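PDB 2PP0: L-talarate/Galactarate Dehydratase from Salmonella typhimurium, which catalyses the magnesium-dependent dehydration of L-talarate and galactarate to 5-keto-4-deoxy-D-glucarate, and also epimerises L-talarate to galactarate. Local coordinates for residues T24-E29 against R68-F73; K32-F37 against R386-T391; Q163-S168 against W346-E351. All coordinates share one frame; numbering follows the deposited sequence.

Overall arrangement
Contacts 1 and 2 lie in one antiparallel sheet, ordered 74-81, 57-69, 28-40, 388-395, and share strand 28-40: contact 1 pairs its start with the end of strand 57-69, while contact 2 pairs its middle with the C-terminal strand 388-395. Their centres are 24 Å apart and their segments alternate along the chain. Contact 3 joins strands 161-166 and 346-349 in the C-terminal, barrel-like part, between the two segments of contact 2 in sequence. Its centre lies about 26 Å from that of contact 2 and 36 Å from that of contact 1. The chain's last strand thus returns to the N-terminal sheet after the barrel, whose active site contact 3 helps build.

Contact 1 (T24-E29 against R68-F73); sequences TGDRIE and RSRDGF
Asp26 reaches across from the loop just before strand 28-40 to the type I beta turn, Ser69 to Gly72, that ends strand 57-69 in the antiparallel sheet of the enolase-superfamily N-terminal domain. Both carboxylate oxygens are used. OD2 accepts from OG of Ser69 at 2.7 Å, on its syn side but tilted 27° from the carboxylate plane, and OD1 accepts from the backbone N of Asp71 at 3.0 Å. The backbone N of Arg27 comes to OD1 from the other face of the carboxylate, 2.6 Å away. With CG anti to N (chi1 -159°), the carboxylate is turned toward Ser69 and Asp71 and ties the turn to the loop leading into strand 28-40. A small hydroxyl suits Ser69: OG donates to OD2 of Asp26 and accepts from N of Phe73, linking the loop to the residue after the turn.

Beside this centre Ile28 and Ser69 form an antiparallel non-hydrogen-bonded pair, with a backbone bond on either side, from N of Arg70 to O of Arg27 and from N of Glu29 to O of Arg68 (3.1 Å). The long side chain of Arg70 runs back over segment 24-29, its CB and CG lying against the carboxylate of Glu29. Its guanidinium grips Asp71 side-on through NE and NH2, which probably offsets the closeness of the Asp26 and Asp71 carboxylates, stacked with planes 15° apart. Gly72 closes the turn where a side chain would strike the preceding carbonyl.

Farther out, Arg146 of helix 127-146 forms a salt bridge to OD2 of Asp26 and a cation-pi contact with Phe73. That same OD2 meets the edge of the Phe73 ring, 3.3 Å from CD2.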
loop_
_atom_site.group_PDB
_atom_site.type_symbol
_atom_site.label_atom_id
_atom_site.label_comp_id
_atom_site.label_asym_id
_atom_site.label_seq_id
_atom_site.Cartn_x
_atom_site.Cartn_y
_atom_site.Cartn_z
ATOM N N THR B 24 -19.735 -5.329 13.982
ATOM C CA THR B 24 -18.890 -6.272 14.714
ATOM C C THR B 24 -17.446 -5.846 14.966
ATOM O O THR B 24 -16.775 -6.413 15.829
ATOM C CB THR B 24 -18.858 -7.644 13.999
ATOM O OG1 THR B 24 -18.259 -7.500 12.702
ATOM C CG2 THR B 24 -20.269 -8.186 13.834
ATOM N N GLY B 25 -16.962 -4.857 14.223
ATOM C CA GLY B 25 -15.586 -4.415 14.389
ATOM C C GLY B 25 -15.180 -3.941 15.777
ATOM O O GLY B 25 -16.010 -3.487 16.564
ATOM N N ASP B 26 -13.884 -4.048 16.065
ATOM C CA ASP B 26 -13.324 -3.629 17.342
ATOM C C ASP B 26 -13.497 -2.114 17.482
ATOM O O ASP B 26 -13.846 -1.427 16.518
ATOM C CB ASP B 26 -11.837 -3.999 17.405
ATOM C CG ASP B 26 -11.310 -4.072 18.826
ATOM O OD1 ASP B 26 -12.055 -3.680 19.752
ATOM O OD2 ASP B 26 -10.151 -4.517 19.020
ATOM N N ARG B 27 -13.248 -1.595 18.680
ATOM C CA ARG B 27 -13.397 -0.173 18.947
ATOM C C ARG B 27 -12.337 0.339 19.913
ATOM O O ARG B 27 -11.987 -0.335 20.879
ATOM C CB ARG B 27 -14.783 0.100 19.541
ATOM C CG ARG B 27 -15.939 -0.123 18.587
ATOM C CD ARG B 27 -15.983 0.960 17.523
ATOM N NE ARG B 27 -17.196 0.885 16.713
ATOM C CZ ARG B 27 -17.397 0.002 15.739
ATOM N NH1 ARG B 27 -16.461 -0.892 15.442
ATOM N NH2 ARG B 27 -18.536 0.021 15.058
ATOM N N ILE B 28 -11.816 1.534 19.652
ATOM C CA ILE B 28 -10.817 2.113 20.539
ATOM C C ILE B 28 -11.559 2.618 21.781
ATOM O O ILE B 28 -12.615 3.239 21.660
ATOM C CB ILE B 28 -10.070 3.299 19.859
ATOM C CG1 ILE B 28 -9.234 2.778 18.679
ATOM C CG2 ILE B 28 -9.172 4.006 20.878
ATOM C CD1 ILE B 28 -8.589 3.867 17.823
ATOM N N GLU B 29 -11.023 2.350 22.968
ATOM C CA GLU B 29 -11.688 2.802 24.187
ATOM C C GLU B 29 -10.777 3.569 25.134
ATOM O O GLU B 29 -11.252 4.164 26.096
ATOM C CB GLU B 29 -12.297 1.610 24.946
ATOM C CG GLU B 29 -13.281 0.783 24.128
ATOM C CD GLU B 29 -14.083 -0.179 24.986
ATOM O OE1 GLU B 29 -13.502 -0.747 25.935
ATOM O OE2 GLU B 29 -15.287 -0.374 24.698
ATOM N N ARG B 68 -5.620 1.236 23.412
ATOM C CA ARG B 68 -6.186 -0.052 23.806
ATOM C C ARG B 68 -7.599 -0.163 23.265
ATOM O O ARG B 68 -8.376 0.789 23.333
ATOM C CB ARG B 68 -6.166 -0.205 25.334
ATOM C CG ARG B 68 -4.791 -0.590 25.847
ATOM C CD ARG B 68 -4.669 -0.555 27.363
ATOM N NE ARG B 68 -3.299 -0.873 27.758
ATOM C CZ ARG B 68 -2.755 -2.088 27.677
ATOM N NH1 ARG B 68 -3.467 -3.116 27.227
ATOM N NH2 ARG B 68 -1.485 -2.271 28.017
ATOM N N SER B 69 -7.925 -1.326 22.711
ATOM C CA SER B 69 -9.247 -1.545 22.129
ATOM C C SER B 69 -10.186 -2.338 23.038
ATOM O O SER B 69 -9.759 -3.011 23.977
ATOM C CB SER B 69 -9.112 -2.285 20.797
ATOM O OG SER B 69 -8.660 -3.611 21.018
ATOM N N ARG B 70 -11.474 -2.252 22.731
ATOM C CA ARG B 70 -12.500 -2.953 23.476
ATOM C C ARG B 70 -12.205 -4.453 23.532
ATOM O O ARG B 70 -12.326 -5.076 24.585
ATOM C CB ARG B 70 -13.855 -2.731 22.801
ATOM C CG ARG B 70 -15.012 -3.488 23.431
ATOM C CD ARG B 70 -16.168 -3.539 22.457
ATOM N NE ARG B 70 -15.812 -4.310 21.268
ATOM C CZ ARG B 70 -16.527 -4.335 20.148
ATOM N NH1 ARG B 70 -17.643 -3.627 20.060
ATOM N NH2 ARG B 70 -16.127 -5.066 19.117
ATOM N N ASP B 71 -11.802 -5.029 22.402
ATOM C CA ASP B 71 -11.535 -6.462 22.349
ATOM C C ASP B 71 -10.185 -6.921 22.880
ATOM O O ASP B 71 -9.733 -8.024 22.568
ATOM C CB ASP B 71 -11.759 -6.983 20.926
ATOM C CG ASP B 71 -13.186 -6.757 20.449
ATOM O OD1 ASP B 71 -14.085 -6.657 21.313
ATOM O OD2 ASP B 71 -13.417 -6.684 19.222
ATOM N N GLY B 72 -9.540 -6.073 23.673
ATOM C CA GLY B 72 -8.278 -6.445 24.290
ATOM C C GLY B 72 -6.964 -6.251 23.566
ATOM O O GLY B 72 -5.927 -6.738 24.030
ATOM N N PHE B 73 -6.979 -5.548 22.441
ATOM C CA PHE B 73 -5.745 -5.324 21.703
ATOM C C PHE B 73 -5.037 -4.075 22.210
ATOM O O PHE B 73 -5.655 -3.178 22.782
ATOM C CB PHE B 73 -6.038 -5.233 20.203
ATOM C CG PHE B 73 -6.476 -6.547 19.602
ATOM C CD1 PHE B 73 -5.550 -7.546 19.341
ATOM C CD2 PHE B 73 -7.822 -6.799 19.352
ATOM C CE1 PHE B 73 -5.954 -8.779 18.837
ATOM C CE2 PHE B 73 -8.236 -8.034 18.848
ATOM C CZ PHE B 73 -7.297 -9.022 18.593
#

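Contact 2 (K32-F37 against R386-T391); sequences KLSLAF and RWTQLT
A classic beta bulge interrupts the antiparallel pairing of strands 28-40 and 388-395 at the border of the N-terminal sheet. The carbonyl O of Leu35 accepts two bonds there, from N of Gln389 at 2.8 Å and from N of Leu390 at 3.2 Å, both in its carbonyl plane. Regular bonds flank it: N of Leu35 to O of Leu390, and N of Phe37 to O of Trp387.

On one face the two leucines run alongside each other, with CD2 of Leu35 3.8 Å from CD1 of Leu390; Tyr90 and Gln87 of helix 86-96 also pack on Leu35. The other face carries Ser34, Ala36, Thr388 and Thr391, where small side chains suit the close strands. A water bridges OG of Ser34 and OG1 of Thr388; this OG1, which accepts from the water, also hydrogen-bonds to the carbonyl O of Ala384. Thr391, its OG1 anti to the backbone N (chi1 -174°), donates to O of Leu33 at 2.9 Å.

OE1 of Gln389 lies 3.2 Å from CD2 of Phe37, the amide and ring planes 33° apart, and the Phe37 carbonyl O sits over one face of the Trp387 indole. The shared acceptor on Leu35 satisfies both N-H groups of the bulge, so the extra residue probably costs little.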
loop_
_atom_site.group_PDB
_atom_site.type_symbol
_atom_site.label_atom_id
_atom_site.label_comp_id
_atom_site.label_asym_id
_atom_site.label_seq_id
_atom_site.Cartn_x
_atom_site.Cartn_y
_atom_site.Cartn_z
ATOM N N LYS B 32 -3.388 6.865 25.708
ATOM C CA LYS B 32 -2.488 7.558 26.623
ATOM C C LYS B 32 -1.324 8.168 25.854
ATOM O O LYS B 32 -0.608 7.469 25.136
ATOM C CB LYS B 32 -1.919 6.616 27.682
ATOM C CG LYS B 32 -0.982 7.328 28.649
ATOM C CD LYS B 32 -0.374 6.369 29.654
ATOM C CE LYS B 32 0.555 7.103 30.598
ATOM N NZ LYS B 32 1.263 6.165 31.497
ATOM N N LEU B 33 -1.138 9.475 26.012
ATOM C CA LEU B 33 -0.050 10.172 25.340
ATOM C C LEU B 33 0.987 10.575 26.373
ATOM O O LEU B 33 0.643 10.939 27.499
ATOM C CB LEU B 33 -0.576 11.419 24.627
ATOM C CG LEU B 33 -1.727 11.216 23.633
ATOM C CD1 LEU B 33 -2.146 12.563 23.067
ATOM C CD2 LEU B 33 -1.297 10.274 22.513
ATOM N N SER B 34 2.256 10.501 25.995
ATOM C CA SER B 34 3.335 10.868 26.896
ATOM C C SER B 34 4.388 11.715 26.198
ATOM O O SER B 34 4.666 11.527 25.010
ATOM C CB SER B 34 4.014 9.615 27.461
ATOM O OG SER B 34 3.119 8.839 28.239
ATOM N N LEU B 35 4.950 12.667 26.938
ATOM C CA LEU B 35 6.019 13.508 26.424
ATOM C C LEU B 35 7.197 13.222 27.336
ATOM O O LEU B 35 7.163 13.541 28.526
ATOM C CB LEU B 35 5.668 14.998 26.499
ATOM C CG LEU B 35 6.851 15.911 26.143
ATOM C CD1 LEU B 35 7.351 15.569 24.742
ATOM C CD2 LEU B 35 6.437 17.388 26.227
ATOM N N ALA B 36 8.231 12.604 26.784
ATOM C CA ALA B 36 9.409 12.274 27.567
ATOM C C ALA B 36 10.638 12.899 26.943
ATOM O O ALA B 36 10.621 13.291 25.777
ATOM C CB ALA B 36 9.576 10.754 27.645
ATOM N N PHE B 37 11.706 12.999 27.723
ATOM C CA PHE B 37 12.945 13.554 27.221
ATOM C C PHE B 37 14.105 12.610 27.475
ATOM O O PHE B 37 14.398 12.236 28.614
ATOM C CB PHE B 37 13.203 14.925 27.845
ATOM C CG PHE B 37 12.357 16.015 27.250
ATOM C CD1 PHE B 37 12.739 16.640 26.066
ATOM C CD2 PHE B 37 11.152 16.378 27.840
ATOM C CE1 PHE B 37 11.931 17.607 25.480
ATOM C CE2 PHE B 37 10.334 17.347 27.259
ATOM C CZ PHE B 37 10.726 17.960 26.078
ATOM N N ARG B 386 10.224 6.929 33.680
ATOM C CA ARG B 386 11.021 7.834 34.499
ATOM C C ARG B 386 11.304 9.123 33.732
ATOM O O ARG B 386 11.352 10.200 34.318
ATOM C CB ARG B 386 12.359 7.191 34.883
ATOM C CG ARG B 386 12.389 6.450 36.218
ATOM C CD ARG B 386 13.832 6.051 36.544
ATOM N NE ARG B 386 14.749 7.189 36.390
ATOM C CZ ARG B 386 16.078 7.096 36.397
ATOM N NH1 ARG B 386 16.660 5.912 36.552
ATOM N NH2 ARG B 386 16.829 8.183 36.237
ATOM N N TRP B 387 11.499 9.005 32.421
ATOM C CA TRP B 387 11.792 10.168 31.591
ATOM C C TRP B 387 10.570 10.925 31.085
ATOM O O TRP B 387 10.704 11.906 30.356
ATOM C CB TRP B 387 12.657 9.763 30.398
ATOM C CG TRP B 387 14.091 9.511 30.751
ATOM C CD1 TRP B 387 14.795 10.079 31.772
ATOM C CD2 TRP B 387 15.015 8.678 30.041
ATOM N NE1 TRP B 387 16.101 9.657 31.740
ATOM C CE2 TRP B 387 16.265 8.797 30.687
ATOM C CE3 TRP B 387 14.911 7.845 28.918
ATOM C CZ2 TRP B 387 17.404 8.116 30.250
ATOM C CZ3 TRP B 387 16.043 7.167 28.483
ATOM C CH2 TRP B 387 17.274 7.308 29.148
ATOM N N THR B 388 9.380 10.474 31.462
ATOM C CA THR B 388 8.158 11.142 31.035
ATOM C C THR B 388 7.941 12.395 31.884
ATOM O O THR B 388 7.968 12.328 33.114
ATOM C CB THR B 388 6.939 10.211 31.180
ATOM O OG1 THR B 388 7.071 9.108 30.274
ATOM C CG2 THR B 388 5.654 10.958 30.881
ATOM N N GLN B 389 7.739 13.534 31.225
ATOM C CA GLN B 389 7.514 14.789 31.934
ATOM C C GLN B 389 6.048 15.182 31.927
ATOM O O GLN B 389 5.559 15.783 32.876
ATOM C CB GLN B 389 8.362 15.909 31.324
ATOM C CG GLN B 389 9.819 15.885 31.781
ATOM C CD GLN B 389 10.672 16.936 31.092
ATOM O OE1 GLN B 389 10.156 17.896 30.516
ATOM N NE2 GLN B 389 11.989 16.765 31.160
ATOM N N LEU B 390 5.343 14.835 30.856
ATOM C CA LEU B 390 3.923 15.147 30.739
ATOM C C LEU B 390 3.185 13.923 30.215
ATOM O O LEU B 390 3.752 13.123 29.475
ATOM C CB LEU B 390 3.705 16.317 29.767
ATOM C CG LEU B 390 4.239 17.704 30.145
ATOM C CD1 LEU B 390 4.104 18.657 28.961
ATOM C CD2 LEU B 390 3.469 18.240 31.344
ATOM N N THR B 391 1.924 13.778 30.600
ATOM C CA THR B 391 1.114 12.659 30.128
ATOM C C THR B 391 -0.360 13.005 30.282
ATOM O O THR B 391 -0.717 13.886 31.066
ATOM C CB THR B 391 1.431 11.358 30.910
ATOM O OG1 THR B 391 0.720 10.263 30.317
ATOM C CG2 THR B 391 1.018 11.488 32.368
HETATM O O HOH W 1 4.810 7.372 29.852
#

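Contact 3 (Q163-S168 against W346-E351); sequences QCYNTS and WLEHFE
OE2 of Glu348, a substrate-binding residue, is gripped by two groups: OG1 of Thr167 donates to its anti lone pair at 2.8 Å, and Lys195, another substrate-binding residue, forms a salt bridge to it. OE1 takes the N of Phe329. With CG anti to its N (chi1 172°), the extended chain places the carboxylate beside Thr167, Lys195 and the catalytic His328.

In the barrel domain of the enolase superfamily, strand 161-166 runs parallel to the last barrel strand, 346-349, and bonds through the Asn166 backbone to Lys195 of strand 194-197, consistent with closure of the barrel. Backbone bonds alternate: N of Leu347 to O of Gln163, N of Tyr165 to O of Leu347 (3.0 Å), N of His349 to O of Tyr165. The Tyr165 ring makes a CH-pi contact with CA of Glu348, 4.0 Å from its centroid, and its OH bonds to Lys195. CB of Gln163 makes another over the Trp346 six-membered ring, whose CE3 lies 3.8 Å from CD2 of Tyr165.

On the opposite face ND2 of Asn166 donates to ND1 of His349 at 3.0 Å, a bent bond (136°) tilted 25° from the imidazole plane, while OD1 accepts from N of Gly169. That imidazole stacks on Tyr12 of the second subunit. OG of Ser168 donates to OE1 of Glu351 at 2.6 Å; OE2 accepts from Thr11 N of the second subunit. Thr167, Lys195 and Phe329 thus fix the orientation of the buried Glu348 carboxylate.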
loop_
_atom_site.group_PDB
_atom_site.type_symbol
_atom_site.label_atom_id
_atom_site.label_comp_id
_atom_site.label_asym_id
_atom_site.label_seq_id
_atom_site.Cartn_x
_atom_site.Cartn_y
_atom_site.Cartn_z
ATOM N N GLN B 163 20.784 -4.544 6.090
ATOM C CA GLN B 163 22.154 -4.032 6.203
ATOM C C GLN B 163 22.074 -2.836 7.141
ATOM O O GLN B 163 21.182 -2.005 7.001
ATOM C CB GLN B 163 22.673 -3.513 4.860
ATOM C CG GLN B 163 22.750 -4.501 3.734
ATOM C CD GLN B 163 23.190 -3.829 2.448
ATOM O OE1 GLN B 163 22.529 -2.915 1.953
ATOM N NE2 GLN B 163 24.312 -4.273 1.907
ATOM N N CYS B 164 23.019 -2.723 8.065
ATOM C CA CYS B 164 23.000 -1.630 9.026
ATOM C C CYS B 164 24.344 -0.904 9.130
ATOM O O CYS B 164 25.402 -1.537 9.134
ATOM C CB CYS B 164 22.592 -2.197 10.394
ATOM S SG CYS B 164 22.228 -0.989 11.683
ATOM N N TYR B 165 24.295 0.427 9.201
ATOM C CA TYR B 165 25.500 1.236 9.339
ATOM C C TYR B 165 25.354 2.087 10.605
ATOM O O TYR B 165 24.237 2.358 11.051
ATOM C CB TYR B 165 25.702 2.125 8.098
ATOM C CG TYR B 165 24.756 3.307 7.979
ATOM C CD1 TYR B 165 25.045 4.526 8.602
ATOM C CD2 TYR B 165 23.576 3.209 7.245
ATOM C CE1 TYR B 165 24.180 5.619 8.496
ATOM C CE2 TYR B 165 22.702 4.291 7.132
ATOM C CZ TYR B 165 23.012 5.493 7.759
ATOM O OH TYR B 165 22.155 6.565 7.643
ATOM N N ASN B 166 26.469 2.489 11.203
ATOM C CA ASN B 166 26.390 3.309 12.408
ATOM C C ASN B 166 26.667 4.782 12.126
ATOM O O ASN B 166 27.508 5.116 11.291
ATOM C CB ASN B 166 27.363 2.813 13.481
ATOM C CG ASN B 166 27.460 3.775 14.661
ATOM O OD1 ASN B 166 28.157 4.786 14.596
ATOM N ND2 ASN B 166 26.743 3.472 15.734
ATOM N N THR B 167 25.951 5.651 12.839
ATOM C CA THR B 167 26.086 7.102 12.699
ATOM C C THR B 167 26.597 7.731 13.995
ATOM O O THR B 167 27.374 8.689 13.966
ATOM C CB THR B 167 24.726 7.746 12.343
ATOM O OG1 THR B 167 24.355 7.366 11.013
ATOM C CG2 THR B 167 24.801 9.270 12.430
ATOM N N SER B 168 26.151 7.181 15.123
ATOM C CA SER B 168 26.526 7.655 16.454
ATOM C C SER B 168 28.010 7.943 16.658
ATOM O O SER B 168 28.372 8.942 17.285
ATOM C CB SER B 168 26.084 6.642 17.513
ATOM O OG SER B 168 24.675 6.576 17.603
ATOM N N TRP B 346 19.170 0.238 3.406
ATOM C CA TRP B 346 20.141 0.380 4.489
ATOM C C TRP B 346 19.414 0.889 5.733
ATOM O O TRP B 346 18.484 1.695 5.625
ATOM C CB TRP B 346 21.227 1.389 4.124
ATOM C CG TRP B 346 22.380 0.817 3.373
ATOM C CD1 TRP B 346 22.535 0.758 2.019
ATOM C CD2 TRP B 346 23.559 0.240 3.940
ATOM N NE1 TRP B 346 23.744 0.185 1.707
ATOM C CE2 TRP B 346 24.394 -0.144 2.868
ATOM C CE3 TRP B 346 23.994 0.010 5.253
ATOM C CZ2 TRP B 346 25.642 -0.744 3.067
ATOM C CZ3 TRP B 346 25.237 -0.586 5.452
ATOM C CH2 TRP B 346 26.046 -0.955 4.363
ATOM N N LEU B 347 19.839 0.421 6.905
ATOM C CA LEU B 347 19.243 0.841 8.172
ATOM C C LEU B 347 20.296 1.627 8.950
ATOM O O LEU B 347 21.460 1.234 9.005
ATOM C CB LEU B 347 18.791 -0.377 8.994
ATOM C CG LEU B 347 17.913 -0.107 10.229
ATOM C CD1 LEU B 347 16.554 0.389 9.778
ATOM C CD2 LEU B 347 17.753 -1.380 11.060
ATOM N N GLU B 348 19.878 2.730 9.557
ATOM C CA GLU B 348 20.778 3.593 10.312
ATOM C C GLU B 348 20.734 3.290 11.800
ATOM O O GLU B 348 19.663 3.200 12.403
ATOM C CB GLU B 348 20.407 5.057 10.049
ATOM C CG GLU B 348 21.127 6.071 10.921
ATOM C CD GLU B 348 20.849 7.499 10.487
ATOM O OE1 GLU B 348 19.671 7.814 10.183
ATOM O OE2 GLU B 348 21.811 8.303 10.457
ATOM N N HIS B 349 21.907 3.139 12.400
ATOM C CA HIS B 349 21.970 2.820 13.818
ATOM C C HIS B 349 22.408 3.931 14.766
ATOM O O HIS B 349 23.370 4.658 14.504
ATOM C CB HIS B 349 22.875 1.599 14.033
ATOM C CG HIS B 349 23.210 1.342 15.470
ATOM N ND1 HIS B 349 24.099 2.125 16.177
ATOM C CD2 HIS B 349 22.767 0.401 16.336
ATOM C CE1 HIS B 349 24.187 1.676 17.418
ATOM N NE2 HIS B 349 23.388 0.631 17.539
ATOM N N PHE B 350 21.668 4.027 15.867
ATOM C CA PHE B 350 21.905 4.946 16.976
ATOM C C PHE B 350 21.538 4.080 18.184
ATOM O O PHE B 350 20.645 3.237 18.088
ATOM C CB PHE B 350 20.945 6.143 16.966
ATOM C CG PHE B 350 21.277 7.208 15.960
ATOM C CD1 PHE B 350 20.910 7.071 14.625
ATOM C CD2 PHE B 350 21.903 8.386 16.363
ATOM C CE1 PHE B 350 21.155 8.092 13.710
ATOM C CE2 PHE B 350 22.153 9.412 15.453
ATOM C CZ PHE B 350 21.775 9.264 14.126
ATOM N N GLU B 351 22.205 4.280 19.314
ATOM C CA GLU B 351 21.889 3.503 20.509
ATOM C C GLU B 351 20.990 4.341 21.415
ATOM O O GLU B 351 20.442 3.851 22.404
ATOM C CB GLU B 351 23.171 3.139 21.267
ATOM C CG GLU B 351 23.946 4.342 21.797
ATOM C CD GLU B 351 24.993 4.860 20.822
ATOM O OE1 GLU B 351 24.694 4.988 19.617
ATOM O OE2 GLU B 351 26.122 5.149 21.271
#